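Local structure of DHC, diheme cytochrome c (Rhodobacter sphaeroides, 2FWT) at residues 83-86 and 90-93; 32-37 and 54-59; 15-20 and 38-43. The protein carries two covalently bound c-type hemes and probably passes electrons to its partner, the oxygen-binding sphaeroides heme protein SHP. All blocks are in the same frame, centred on the assembly; numbering follows the deposited sequence.

Contact 1: residues 83-86 and 90-93; sequences LRIS and WFKR. With HEC (heme c), chain C.
S86 lies with its CA over the centre of the F91 ring, 3.5 Å from the centroid and 11° off the ring normal, a CH-pi contact. F91 CG stands anti to the backbone N (chi1 -171°), sending the ring from helix 89-98 toward the preceding loop. CB meets the carbonyl O of I85 at 3.4 Å, and CG lies close to the same oxygen. On one flank CD1 reaches I85 CG2 at 4.1 Å; on the other CD2 sits 3.3 Å from S86 O, while CE2 and CZ lie beneath S86 CA and CB. K92 CE also approaches S86 O, and a water molecule donates to that oxygen; the ammonium's salt-bridge partner is E87. S86 also grips a heme propionate: its N donates to O1A (2.9 Å, 164°) and its OG to O2A at 2.6 Å. R84 NH1 joins O2A to O1D of the second propionate, and NH2 bonds O1D, so one guanidinium probably offsets part of both charges. F91 stacks on H95, an axial ligand of the other heme. This is the junction of a diheme cytochrome c: a loop entering a 3-10 segment, binding one heme's propionates and packing on the helix lining the other.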
loop_
_atom_site.group_PDB
_atom_site.type_symbol
_atom_site.label_atom_id
_atom_site.label_comp_id
_atom_site.label_asym_id
_atom_site.label_seq_id
_atom_site.Cartn_x
_atom_site.Cartn_y
_atom_site.Cartn_z
ATOM N N LEU A 83 2.680 8.531 -3.921
ATOM C CA LEU A 83 3.140 7.169 -4.012
ATOM C C LEU A 83 2.911 6.396 -2.712
ATOM O O LEU A 83 3.055 5.170 -2.717
ATOM C CB LEU A 83 4.619 7.115 -4.357
ATOM C CG LEU A 83 5.082 7.023 -5.821
ATOM C CD1 LEU A 83 4.000 7.125 -6.849
ATOM C CD2 LEU A 83 6.239 7.994 -6.067
ATOM N N ARG A 84 2.585 7.095 -1.618
ATOM C CA ARG A 84 2.507 6.451 -0.297
ATOM C C ARG A 84 1.145 6.705 0.323
ATOM O O ARG A 84 0.675 7.868 0.351
ATOM C CB ARG A 84 3.599 6.972 0.662
ATOM C CG ARG A 84 4.964 6.570 0.277
ATOM C CD ARG A 84 5.973 7.145 1.234
ATOM N NE ARG A 84 7.358 6.665 1.104
ATOM C CZ ARG A 84 7.900 5.614 1.717
ATOM N NH1 ARG A 84 7.181 4.781 2.436
ATOM N NH2 ARG A 84 9.193 5.366 1.547
ATOM N N ILE A 85 0.554 5.636 0.852
ATOM C CA ILE A 85 -0.610 5.739 1.707
ATOM C C ILE A 85 -0.278 6.642 2.912
ATOM O O ILE A 85 -1.075 7.504 3.308
ATOM C CB ILE A 85 -1.062 4.355 2.194
ATOM C CG1 ILE A 85 -1.497 3.465 1.003
ATOM C CG2 ILE A 85 -2.220 4.486 3.185
ATOM C CD1 ILE A 85 -1.416 1.978 1.311
ATOM N N SER A 86 0.920 6.453 3.453
ATOM C CA SER A 86 1.397 7.175 4.630
ATOM C C SER A 86 1.636 8.669 4.400
ATOM O O SER A 86 1.922 9.390 5.352
ATOM C CB SER A 86 2.660 6.495 5.170
ATOM O OG SER A 86 3.749 6.618 4.280
ATOM N N TRP A 90 -5.468 12.458 4.834
ATOM C CA TRP A 90 -6.148 11.890 5.997
ATOM C C TRP A 90 -5.166 11.164 6.908
ATOM O O TRP A 90 -5.306 11.182 8.137
ATOM C CB TRP A 90 -7.316 10.974 5.602
ATOM C CG TRP A 90 -6.962 9.654 4.947
ATOM C CD1 TRP A 90 -7.066 9.349 3.642
ATOM C CD2 TRP A 90 -6.480 8.480 5.604
ATOM N NE1 TRP A 90 -6.666 8.022 3.425
ATOM C CE2 TRP A 90 -6.314 7.475 4.618
ATOM C CE3 TRP A 90 -6.215 8.161 6.938
ATOM C CZ2 TRP A 90 -5.831 6.201 4.919
ATOM C CZ3 TRP A 90 -5.740 6.892 7.230
ATOM C CH2 TRP A 90 -5.565 5.929 6.222
ATOM N N PHE A 91 -4.174 10.521 6.302
ATOM C CA PHE A 91 -3.252 9.686 7.065
ATOM C C PHE A 91 -2.400 10.564 7.962
ATOM O O PHE A 91 -2.221 10.288 9.147
ATOM C CB PHE A 91 -2.349 8.908 6.105
ATOM C CG PHE A 91 -1.516 7.874 6.787
ATOM C CD1 PHE A 91 -1.860 6.540 6.719
ATOM C CD2 PHE A 91 -0.377 8.231 7.494
ATOM C CE1 PHE A 91 -1.067 5.580 7.345
ATOM C CE2 PHE A 91 0.428 7.265 8.119
ATOM C CZ PHE A 91 0.091 5.960 8.052
ATOM N N LYS A 92 -1.858 11.628 7.383
ATOM C CA LYS A 92 -1.037 12.568 8.132
ATOM C C LYS A 92 -1.840 13.208 9.278
ATOM O O LYS A 92 -1.352 13.311 10.415
ATOM C CB LYS A 92 -0.511 13.655 7.188
ATOM C CG LYS A 92 0.580 13.151 6.193
ATOM C CD LYS A 92 1.927 13.000 6.873
ATOM C CE LYS A 92 2.994 12.532 5.903
ATOM N NZ LYS A 92 4.339 12.409 6.523
ATOM N N ARG A 93 -3.055 13.616 8.964
ATOM C CA ARG A 93 -3.911 14.325 9.909
ATOM C C ARG A 93 -4.274 13.420 11.089
ATOM O O ARG A 93 -4.158 13.814 12.245
ATOM C CB ARG A 93 -5.161 14.840 9.158
ATOM C CG ARG A 93 -6.228 15.446 9.983
ATOM C CD ARG A 93 -7.289 16.125 9.091
ATOM N NE ARG A 93 -8.258 15.198 8.466
ATOM C CZ ARG A 93 -8.352 14.900 7.158
ATOM N NH1 ARG A 93 -7.518 15.403 6.251
ATOM N NH2 ARG A 93 -9.299 14.064 6.741
HETATM FE FE HEC C . 6.297 -2.107 -1.743
HETATM C CHA HEC C . 6.466 0.655 0.200
HETATM C CHB HEC C . 3.142 -1.208 -2.760
HETATM C CHC HEC C . 6.071 -4.935 -3.599
HETATM C CHD HEC C . 9.485 -2.946 -0.876
HETATM N NA HEC C . 5.029 -0.598 -1.342
HETATM C C1A HEC C . 5.303 0.466 -0.500
HETATM C C2A HEC C . 4.188 1.366 -0.463
HETATM C C3A HEC C . 3.250 0.844 -1.280
HETATM C C4A HEC C . 3.764 -0.397 -1.837
HETATM C CMA HEC C . 1.875 1.412 -1.577
HETATM C CAA HEC C . 4.120 2.650 0.373
HETATM C CBA HEC C . 3.757 2.386 1.832
HETATM C CGA HEC C . 3.446 3.700 2.522
HETATM O O1A HEC C . 2.301 4.177 2.388
HETATM O O2A HEC C . 4.335 4.265 3.212
HETATM N NB HEC C . 4.877 -2.921 -2.947
HETATM C C1B HEC C . 3.673 -2.355 -3.300
HETATM C C2B HEC C . 3.046 -3.181 -4.307
HETATM C C3B HEC C . 3.880 -4.213 -4.547
HETATM C C4B HEC C . 5.008 -4.095 -3.645
HETATM C CMB HEC C . 1.712 -2.791 -4.981
HETATM C CAB HEC C . 3.733 -5.370 -5.560
HETATM C CBB HEC C . 3.811 -4.982 -6.879
HETATM N NC HEC C . 7.545 -3.647 -2.137
HETATM C C1C HEC C . 7.247 -4.736 -2.929
HETATM C C2C HEC C . 8.354 -5.656 -2.901
HETATM C C3C HEC C . 9.319 -5.108 -2.159
HETATM C C4C HEC C . 8.812 -3.841 -1.660
HETATM C CMC HEC C . 8.386 -6.994 -3.654
HETATM C CAC HEC C . 10.730 -5.692 -1.867
HETATM C CBC HEC C . 11.532 -6.062 -2.913
HETATM N ND HEC C . 7.699 -1.288 -0.585
HETATM C C1D HEC C . 8.989 -1.783 -0.383
HETATM C C2D HEC C . 9.733 -0.881 0.468
HETATM C C3D HEC C . 8.812 0.246 0.815
HETATM C C4D HEC C . 7.572 -0.092 0.124
HETATM C CMD HEC C . 11.167 -0.997 0.896
HETATM C CAD HEC C . 9.164 1.440 1.693
HETATM C CBD HEC C . 8.826 1.093 3.149
HETATM C CGD HEC C . 9.223 2.199 4.097
HETATM O O1D HEC C . 9.454 3.334 3.614
HETATM O O2D HEC C . 9.290 1.922 5.337
HETATM O O HOH W 1 3.235 9.598 7.782
#

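Contact 2: residues 32-37 and 54-59; sequences ALMADL and QIESYL. With HEC (heme c), chain C.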
loop_
_atom_site.group_PDB
_atom_site.type_symbol
_atom_site.label_atom_id
_atom_site.label_comp_id
_atom_site.label_asym_id
_atom_site.label_seq_id
_atom_site.Cartn_x
_atom_site.Cartn_y
_atom_site.Cartn_z
ATOM N N ALA A 32 1.361 4.665 -11.193
ATOM C CA ALA A 32 2.686 5.227 -11.030
ATOM C C ALA A 32 3.632 4.255 -10.347
ATOM O O ALA A 32 4.803 4.105 -10.749
ATOM C CB ALA A 32 2.596 6.516 -10.256
ATOM N N LEU A 33 3.162 3.645 -9.269
ATOM C CA LEU A 33 3.962 2.678 -8.544
ATOM C C LEU A 33 4.282 1.459 -9.429
ATOM O O LEU A 33 5.439 0.996 -9.503
ATOM C CB LEU A 33 3.251 2.217 -7.274
ATOM C CG LEU A 33 3.327 3.056 -6.008
ATOM C CD1 LEU A 33 2.386 2.493 -4.959
ATOM C CD2 LEU A 33 4.758 3.098 -5.456
ATOM N N MET A 34 3.275 0.948 -10.122
ATOM C CA MET A 34 3.490 -0.261 -10.931
ATOM C C MET A 34 4.414 -0.012 -12.157
ATOM O O MET A 34 4.989 -0.950 -12.741
ATOM C CB MET A 34 2.151 -0.858 -11.349
ATOM C CG MET A 34 1.304 -1.326 -10.172
ATOM S SD MET A 34 2.074 -2.595 -9.142
ATOM C CE MET A 34 2.158 -3.985 -10.266
ATOM N N ALA A 35 4.556 1.255 -12.519
ATOM C CA ALA A 35 5.394 1.650 -13.623
ATOM C C ALA A 35 6.877 1.737 -13.288
ATOM O O ALA A 35 7.706 1.877 -14.203
ATOM C CB ALA A 35 4.931 2.963 -14.162
ATOM N N ASP A 36 7.248 1.702 -12.012
ATOM C CA ASP A 36 8.667 1.890 -11.679
ATOM C C ASP A 36 9.038 0.958 -10.557
ATOM O O ASP A 36 9.758 1.347 -9.629
ATOM C CB ASP A 36 8.920 3.374 -11.307
ATOM C CG ASP A 36 10.394 3.782 -11.359
ATOM O OD1 ASP A 36 11.234 3.099 -12.002
ATOM O OD2 ASP A 36 10.700 4.835 -10.736
ATOM N N LEU A 37 8.617 -0.295 -10.667
ATOM C CA LEU A 37 8.954 -1.274 -9.652
ATOM C C LEU A 37 10.469 -1.528 -9.490
ATOM O O LEU A 37 10.896 -1.921 -8.425
ATOM C CB LEU A 37 8.219 -2.582 -9.884
ATOM C CG LEU A 37 6.708 -2.485 -9.672
ATOM C CD1 LEU A 37 6.046 -3.796 -10.081
ATOM C CD2 LEU A 37 6.416 -2.119 -8.189
ATOM N N GLN A 54 -1.456 -7.454 -14.817
ATOM C CA GLN A 54 -2.552 -8.073 -14.069
ATOM C C GLN A 54 -2.757 -7.463 -12.680
ATOM O O GLN A 54 -3.908 -7.265 -12.258
ATOM C CB GLN A 54 -2.382 -9.594 -13.897
ATOM C CG GLN A 54 -2.687 -10.415 -15.154
ATOM C CD GLN A 54 -4.175 -10.757 -15.469
ATOM O OE1 GLN A 54 -4.406 -11.497 -16.431
ATOM N NE2 GLN A 54 -5.160 -10.258 -14.688
ATOM N N ILE A 55 -1.658 -7.221 -11.967
ATOM C CA ILE A 55 -1.746 -6.654 -10.618
ATOM C C ILE A 55 -2.259 -5.227 -10.764
ATOM O O ILE A 55 -3.172 -4.805 -10.053
ATOM C CB ILE A 55 -0.399 -6.712 -9.909
ATOM C CG1 ILE A 55 -0.054 -8.186 -9.621
ATOM C CG2 ILE A 55 -0.328 -5.832 -8.678
ATOM C CD1 ILE A 55 1.390 -8.370 -9.246
ATOM N N GLU A 56 -1.678 -4.502 -11.703
ATOM C CA GLU A 56 -2.086 -3.122 -11.915
ATOM C C GLU A 56 -3.572 -3.014 -12.242
ATOM O O GLU A 56 -4.291 -2.151 -11.749
ATOM C CB GLU A 56 -1.237 -2.463 -12.996
ATOM C CG GLU A 56 -1.556 -0.992 -13.139
ATOM C CD GLU A 56 -0.734 -0.270 -14.184
ATOM O OE1 GLU A 56 0.304 -0.819 -14.615
ATOM O OE2 GLU A 56 -1.149 0.849 -14.564
ATOM N N SER A 57 -4.053 -3.883 -13.100
ATOM C CA SER A 57 -5.470 -3.851 -13.456
ATOM C C SER A 57 -6.369 -4.037 -12.218
ATOM O O SER A 57 -7.366 -3.330 -12.054
ATOM C CB SER A 57 -5.778 -4.894 -14.545
ATOM O OG SER A 57 -7.202 -5.025 -14.698
ATOM N N TYR A 58 -6.001 -4.964 -11.331
ATOM C CA TYR A 58 -6.753 -5.206 -10.116
ATOM C C TYR A 58 -6.717 -3.971 -9.211
ATOM O O TYR A 58 -7.761 -3.542 -8.698
ATOM C CB TYR A 58 -6.215 -6.455 -9.375
ATOM C CG TYR A 58 -6.685 -6.539 -7.943
ATOM C CD1 TYR A 58 -7.925 -7.052 -7.637
ATOM C CD2 TYR A 58 -5.886 -6.091 -6.886
ATOM C CE1 TYR A 58 -8.386 -7.075 -6.334
ATOM C CE2 TYR A 58 -6.339 -6.143 -5.567
ATOM C CZ TYR A 58 -7.577 -6.645 -5.307
ATOM O OH TYR A 58 -8.047 -6.706 -4.024
ATOM N N LEU A 59 -5.529 -3.400 -9.025
ATOM C CA LEU A 59 -5.366 -2.262 -8.126
ATOM C C LEU A 59 -6.165 -1.074 -8.633
ATOM O O LEU A 59 -6.921 -0.440 -7.891
ATOM C CB LEU A 59 -3.900 -1.935 -7.929
ATOM C CG LEU A 59 -3.059 -2.977 -7.189
ATOM C CD1 LEU A 59 -1.563 -2.666 -7.346
ATOM C CD2 LEU A 59 -3.436 -3.046 -5.742
HETATM FE FE HEC C . 6.297 -2.107 -1.743
HETATM C CHA HEC C . 6.466 0.655 0.200
HETATM C CHB HEC C . 3.142 -1.208 -2.760
HETATM C CHC HEC C . 6.071 -4.935 -3.599
HETATM C CHD HEC C . 9.485 -2.946 -0.876
HETATM N NA HEC C . 5.029 -0.598 -1.342
HETATM C C1A HEC C . 5.303 0.466 -0.500
HETATM C C2A HEC C . 4.188 1.366 -0.463
HETATM C C3A HEC C . 3.250 0.844 -1.280
HETATM C C4A HEC C . 3.764 -0.397 -1.837
HETATM C CMA HEC C . 1.875 1.412 -1.577
HETATM C CAA HEC C . 4.120 2.650 0.373
HETATM C CBA HEC C . 3.757 2.386 1.832
HETATM C CGA HEC C . 3.446 3.700 2.522
HETATM O O1A HEC C . 2.301 4.177 2.388
HETATM O O2A HEC C . 4.335 4.265 3.212
HETATM N NB HEC C . 4.877 -2.921 -2.947
HETATM C C1B HEC C . 3.673 -2.355 -3.300
HETATM C C2B HEC C . 3.046 -3.181 -4.307
HETATM C C3B HEC C . 3.880 -4.213 -4.547
HETATM C C4B HEC C . 5.008 -4.095 -3.645
HETATM C CMB HEC C . 1.712 -2.791 -4.981
HETATM C CAB HEC C . 3.733 -5.370 -5.560
HETATM C CBB HEC C . 3.811 -4.982 -6.879
HETATM N NC HEC C . 7.545 -3.647 -2.137
HETATM C C1C HEC C . 7.247 -4.736 -2.929
HETATM C C2C HEC C . 8.354 -5.656 -2.901
HETATM C C3C HEC C . 9.319 -5.108 -2.159
HETATM C C4C HEC C . 8.812 -3.841 -1.660
HETATM C CMC HEC C . 8.386 -6.994 -3.654
HETATM C CAC HEC C . 10.730 -5.692 -1.867
HETATM C CBC HEC C . 11.532 -6.062 -2.913
HETATM N ND HEC C . 7.699 -1.288 -0.585
HETATM C C1D HEC C . 8.989 -1.783 -0.383
HETATM C C2D HEC C . 9.733 -0.881 0.468
HETATM C C3D HEC C . 8.812 0.246 0.815
HETATM C C4D HEC C . 7.572 -0.092 0.124
HETATM C CMD HEC C . 11.167 -0.997 0.896
HETATM C CAD HEC C . 9.164 1.440 1.693
HETATM C CBD HEC C . 8.826 1.093 3.149
HETATM C CGD HEC C . 9.223 2.199 4.097
HETATM O O1D HEC C . 9.454 3.334 3.614
HETATM O O2D HEC C . 9.290 1.922 5.337
#
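Helices 27-34 and 49-61 form part of the wall round the first heme, and they meet here through M34, whose side chain enters between I55, E56 and L59. The backbones come nearest at M34 and E56, with CA atoms 6.3 Å apart. Bends at chi2 (-60°) and chi3 (-66°) fold the methionine back on itself, carrying the methyl across I55 at about a right angle. CE touches I55 CG2 at 3.5 Å, closer than usual for two carbons, so this end is tightly seated. M34 SD faces L59 CD1 at 4.1 Å. On the heme side, M34 SD lies 3.7 Å from HEC CBB. Nearer the backbone, M34 and E56 run alongside one another, antiparallel, the M34 CB lying 3.8 Å from E56 OE1; that carboxylate is held by R52 and T31. Beside M34, L33 CD1 reaches the heme methyl CMA at 3.6 Å. An alanine in place of M34 would remove CG, SD and CE, and is likely to leave I55, L59 and the heme's CBB facing a gap between the helices. No hydrogen bond crosses between the segments, which implies that their direct contact rests on dispersion and shape, with a polarisable sulfur against the heme periphery.

Contact 3: residues 15-20 and 38-43; sequences ACHMAY and PNHFGE. With HEC (heme c), chain C.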
loop_
_atom_site.group_PDB
_atom_site.type_symbol
_atom_site.label_atom_id
_atom_site.label_comp_id
_atom_site.label_asym_id
_atom_site.label_seq_id
_atom_site.Cartn_x
_atom_site.Cartn_y
_atom_site.Cartn_z
ATOM N N ALA A 15 5.578 -9.690 -0.265
ATOM C CA ALA A 15 6.925 -10.219 -0.236
ATOM C C ALA A 15 7.839 -9.458 0.703
ATOM O O ALA A 15 8.759 -10.049 1.268
ATOM N N CYS A 16 7.597 -8.147 0.857
ATOM C CA CYS A 16 8.438 -7.300 1.689
ATOM C C CYS A 16 7.718 -6.447 2.740
ATOM O O CYS A 16 8.363 -5.703 3.475
ATOM C CB CYS A 16 9.204 -6.356 0.808
ATOM S SG CYS A 16 10.244 -7.129 -0.463
ATOM N N HIS A 17 6.399 -6.529 2.768
ATOM C CA HIS A 17 5.518 -5.779 3.636
ATOM C C HIS A 17 4.135 -6.368 3.436
ATOM O O HIS A 17 3.964 -7.305 2.627
ATOM C CB HIS A 17 5.552 -4.268 3.304
ATOM C CG HIS A 17 5.371 -3.918 1.845
ATOM N ND1 HIS A 17 4.165 -4.048 1.171
ATOM C CD2 HIS A 17 6.213 -3.290 0.980
ATOM C CE1 HIS A 17 4.303 -3.558 -0.060
ATOM N NE2 HIS A 17 5.541 -3.092 -0.208
ATOM N N MET A 18 3.155 -5.875 4.173
ATOM C CA MET A 18 1.791 -6.334 3.989
ATOM C C MET A 18 1.279 -5.980 2.588
ATOM O O MET A 18 1.710 -5.018 1.975
ATOM C CB MET A 18 0.848 -5.761 5.041
ATOM C CG MET A 18 0.444 -4.315 4.862
ATOM S SD MET A 18 -0.842 -3.887 6.039
ATOM C CE MET A 18 -2.308 -4.521 5.285
ATOM N N ALA A 19 0.302 -6.746 2.119
ATOM C CA ALA A 19 -0.325 -6.419 0.844
ATOM C C ALA A 19 -1.300 -5.299 1.103
ATOM O O ALA A 19 -2.369 -5.492 1.704
ATOM C CB ALA A 19 -1.027 -7.621 0.259
ATOM N N TYR A 20 -0.939 -4.107 0.681
ATOM C CA TYR A 20 -1.789 -2.933 0.907
ATOM C C TYR A 20 -3.062 -3.003 0.077
ATOM O O TYR A 20 -3.004 -3.253 -1.128
ATOM C CB TYR A 20 -1.050 -1.651 0.558
ATOM C CG TYR A 20 0.186 -1.401 1.405
ATOM C CD1 TYR A 20 1.463 -1.419 0.847
ATOM C CD2 TYR A 20 0.082 -1.196 2.747
ATOM C CE1 TYR A 20 2.592 -1.190 1.628
ATOM C CE2 TYR A 20 1.215 -0.973 3.549
ATOM C CZ TYR A 20 2.452 -0.972 2.991
ATOM O OH TYR A 20 3.556 -0.761 3.778
ATOM N N PRO A 38 11.271 -1.352 -10.558
ATOM C CA PRO A 38 12.732 -1.476 -10.343
ATOM C C PRO A 38 13.332 -0.470 -9.371
ATOM O O PRO A 38 14.434 -0.704 -8.820
ATOM C CB PRO A 38 13.313 -1.254 -11.752
ATOM C CG PRO A 38 12.231 -1.746 -12.666
ATOM C CD PRO A 38 10.971 -1.153 -11.979
ATOM N N ASN A 39 12.630 0.633 -9.171
ATOM C CA ASN A 39 13.050 1.707 -8.278
ATOM C C ASN A 39 11.929 1.997 -7.289
ATOM O O ASN A 39 11.429 3.101 -7.201
ATOM C CB ASN A 39 13.367 2.949 -9.090
ATOM C CG ASN A 39 14.389 2.686 -10.165
ATOM O OD1 ASN A 39 15.538 2.407 -9.859
ATOM N ND2 ASN A 39 13.980 2.753 -11.422
ATOM N N HIS A 40 11.572 0.979 -6.533
ATOM C CA HIS A 40 10.429 0.982 -5.623
ATOM C C HIS A 40 11.003 1.262 -4.255
ATOM O O HIS A 40 11.479 0.363 -3.578
ATOM C CB HIS A 40 9.768 -0.419 -5.644
ATOM C CG HIS A 40 8.542 -0.577 -4.790
ATOM N ND1 HIS A 40 7.315 -0.058 -5.141
ATOM C CD2 HIS A 40 8.334 -1.294 -3.653
ATOM C CE1 HIS A 40 6.420 -0.409 -4.220
ATOM N NE2 HIS A 40 7.006 -1.174 -3.309
ATOM N N PHE A 41 10.981 2.521 -3.864
ATOM C CA PHE A 41 11.424 2.921 -2.543
ATOM C C PHE A 41 12.776 2.374 -2.157
ATOM O O PHE A 41 12.975 1.942 -1.017
ATOM C CB PHE A 41 10.395 2.562 -1.488
ATOM C CG PHE A 41 9.050 3.086 -1.786
ATOM C CD1 PHE A 41 8.045 2.245 -2.223
ATOM C CD2 PHE A 41 8.781 4.440 -1.664
ATOM C CE1 PHE A 41 6.795 2.737 -2.511
ATOM C CE2 PHE A 41 7.529 4.947 -1.972
ATOM C CZ PHE A 41 6.525 4.088 -2.398
ATOM N N GLY A 42 13.701 2.414 -3.118
ATOM C CA GLY A 42 15.074 1.945 -2.900
ATOM C C GLY A 42 15.324 0.483 -3.201
ATOM O O GLY A 42 16.485 0.051 -3.159
ATOM N N GLU A 43 14.266 -0.294 -3.480
ATOM C CA GLU A 43 14.386 -1.734 -3.704
ATOM C C GLU A 43 13.887 -2.102 -5.094
ATOM O O GLU A 43 13.097 -1.392 -5.685
ATOM C CB GLU A 43 13.615 -2.533 -2.645
ATOM C CG GLU A 43 13.985 -2.079 -1.222
ATOM C CD GLU A 43 13.859 -3.145 -0.136
ATOM O OE1 GLU A 43 13.183 -4.188 -0.323
ATOM O OE2 GLU A 43 14.441 -2.924 0.949
HETATM FE FE HEC C . 6.297 -2.107 -1.743
HETATM C CHA HEC C . 6.466 0.655 0.200
HETATM C CHB HEC C . 3.142 -1.208 -2.760
HETATM C CHC HEC C . 6.071 -4.935 -3.599
HETATM C CHD HEC C . 9.485 -2.946 -0.876
HETATM N NA HEC C . 5.029 -0.598 -1.342
HETATM C C1A HEC C . 5.303 0.466 -0.500
HETATM C C2A HEC C . 4.188 1.366 -0.463
HETATM C C3A HEC C . 3.250 0.844 -1.280
HETATM C C4A HEC C . 3.764 -0.397 -1.837
HETATM C CMA HEC C . 1.875 1.412 -1.577
HETATM C CAA HEC C . 4.120 2.650 0.373
HETATM C CBA HEC C . 3.757 2.386 1.832
HETATM C CGA HEC C . 3.446 3.700 2.522
HETATM O O1A HEC C . 2.301 4.177 2.388
HETATM O O2A HEC C . 4.335 4.265 3.212
HETATM N NB HEC C . 4.877 -2.921 -2.947
HETATM C C1B HEC C . 3.673 -2.355 -3.300
HETATM C C2B HEC C . 3.046 -3.181 -4.307
HETATM C C3B HEC C . 3.880 -4.213 -4.547
HETATM C C4B HEC C . 5.008 -4.095 -3.645
HETATM C CMB HEC C . 1.712 -2.791 -4.981
HETATM C CAB HEC C . 3.733 -5.370 -5.560
HETATM C CBB HEC C . 3.811 -4.982 -6.879
HETATM N NC HEC C . 7.545 -3.647 -2.137
HETATM C C1C HEC C . 7.247 -4.736 -2.929
HETATM C C2C HEC C . 8.354 -5.656 -2.901
HETATM C C3C HEC C . 9.319 -5.108 -2.159
HETATM C C4C HEC C . 8.812 -3.841 -1.660
HETATM C CMC HEC C . 8.386 -6.994 -3.654
HETATM C CAC HEC C . 10.730 -5.692 -1.867
HETATM C CBC HEC C . 11.532 -6.062 -2.913
HETATM N ND HEC C . 7.699 -1.288 -0.585
HETATM C C1D HEC C . 8.989 -1.783 -0.383
HETATM C C2D HEC C . 9.733 -0.881 0.468
HETATM C C3D HEC C . 8.812 0.246 0.815
HETATM C C4D HEC C . 7.572 -0.092 0.124
HETATM C CMD HEC C . 11.167 -0.997 0.896
HETATM C CAD HEC C . 9.164 1.440 1.693
HETATM C CBD HEC C . 8.826 1.093 3.149
HETATM C CGD HEC C . 9.223 2.199 4.097
HETATM O O1D HEC C . 9.454 3.334 3.614
HETATM O O2D HEC C . 9.290 1.922 5.337
#
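H17 and H40 reach the same iron through different first torsions: H17 CG sits between its backbone N and carbonyl carbon (chi1 50°), whereas H40 CG is turned anti to the backbone N (chi1 -178°). Each imidazole thereby presents NE2 to the heme iron, at 2.0 Å from H17 and 2.0 Å from H40. The two NE2 atoms are 3.9 Å apart, nearly the sum of those bonds, so the ligands stand almost in line on opposite faces of the porphyrin. Each NE2 also lies in the ring plane of the other histidine. The rotation of H17 about the iron bond is further set at its far nitrogen: ND1 donates to M18 O at 2.8 Å, almost straight (170°) and in the imidazole plane, although tilted out of the carbonyl plane. Aromatic rings flank both ligands. Y20 CE1 lies over one face of H17, offset toward the rim, while its hydroxyl is bonded to S111 O; F41 CD1 stands over the centre of H40, and also 3.3 Å from HEC CHA. A type I' turn from H40 to E43, closed by backbone bonds in both directions between these two residues, carries the distal ligand. At the porphyrin margin C16 SG is covalently joined to HEC CAC, and E43 OE1 approaches that carbon at 3.3 Å. With C13, C16 and H17 make the CXXCH heme-attachment motif. Two nitrogen ligands complete a six-coordinate iron, consistent with electron transfer rather than binding of an exogenous ligand, and the bond to M18 O would probably give H17 some imidazolate character and so lower the heme potential.

From the N terminus, the heme-attachment segment 15-20 comes first, followed by helix 27-34 and segment 38-43, where contact 3 closes its loop through the iron. Contact 2 opens inside that loop, at 32-37, and closes at 54-59 on helix 49-61; the two therefore cross, their segments alternating along the chain. L33 joins them, with CD2 3.6 Å from F41 CE1. Contact 1 follows in series as a short local closure that ties the loop at 83-86 to helix 89-98. It nevertheless packs on both earlier contacts, L83 against A32 and L33, and I85 against Y20. All three touch the same heme, and contact 1 extends to the second.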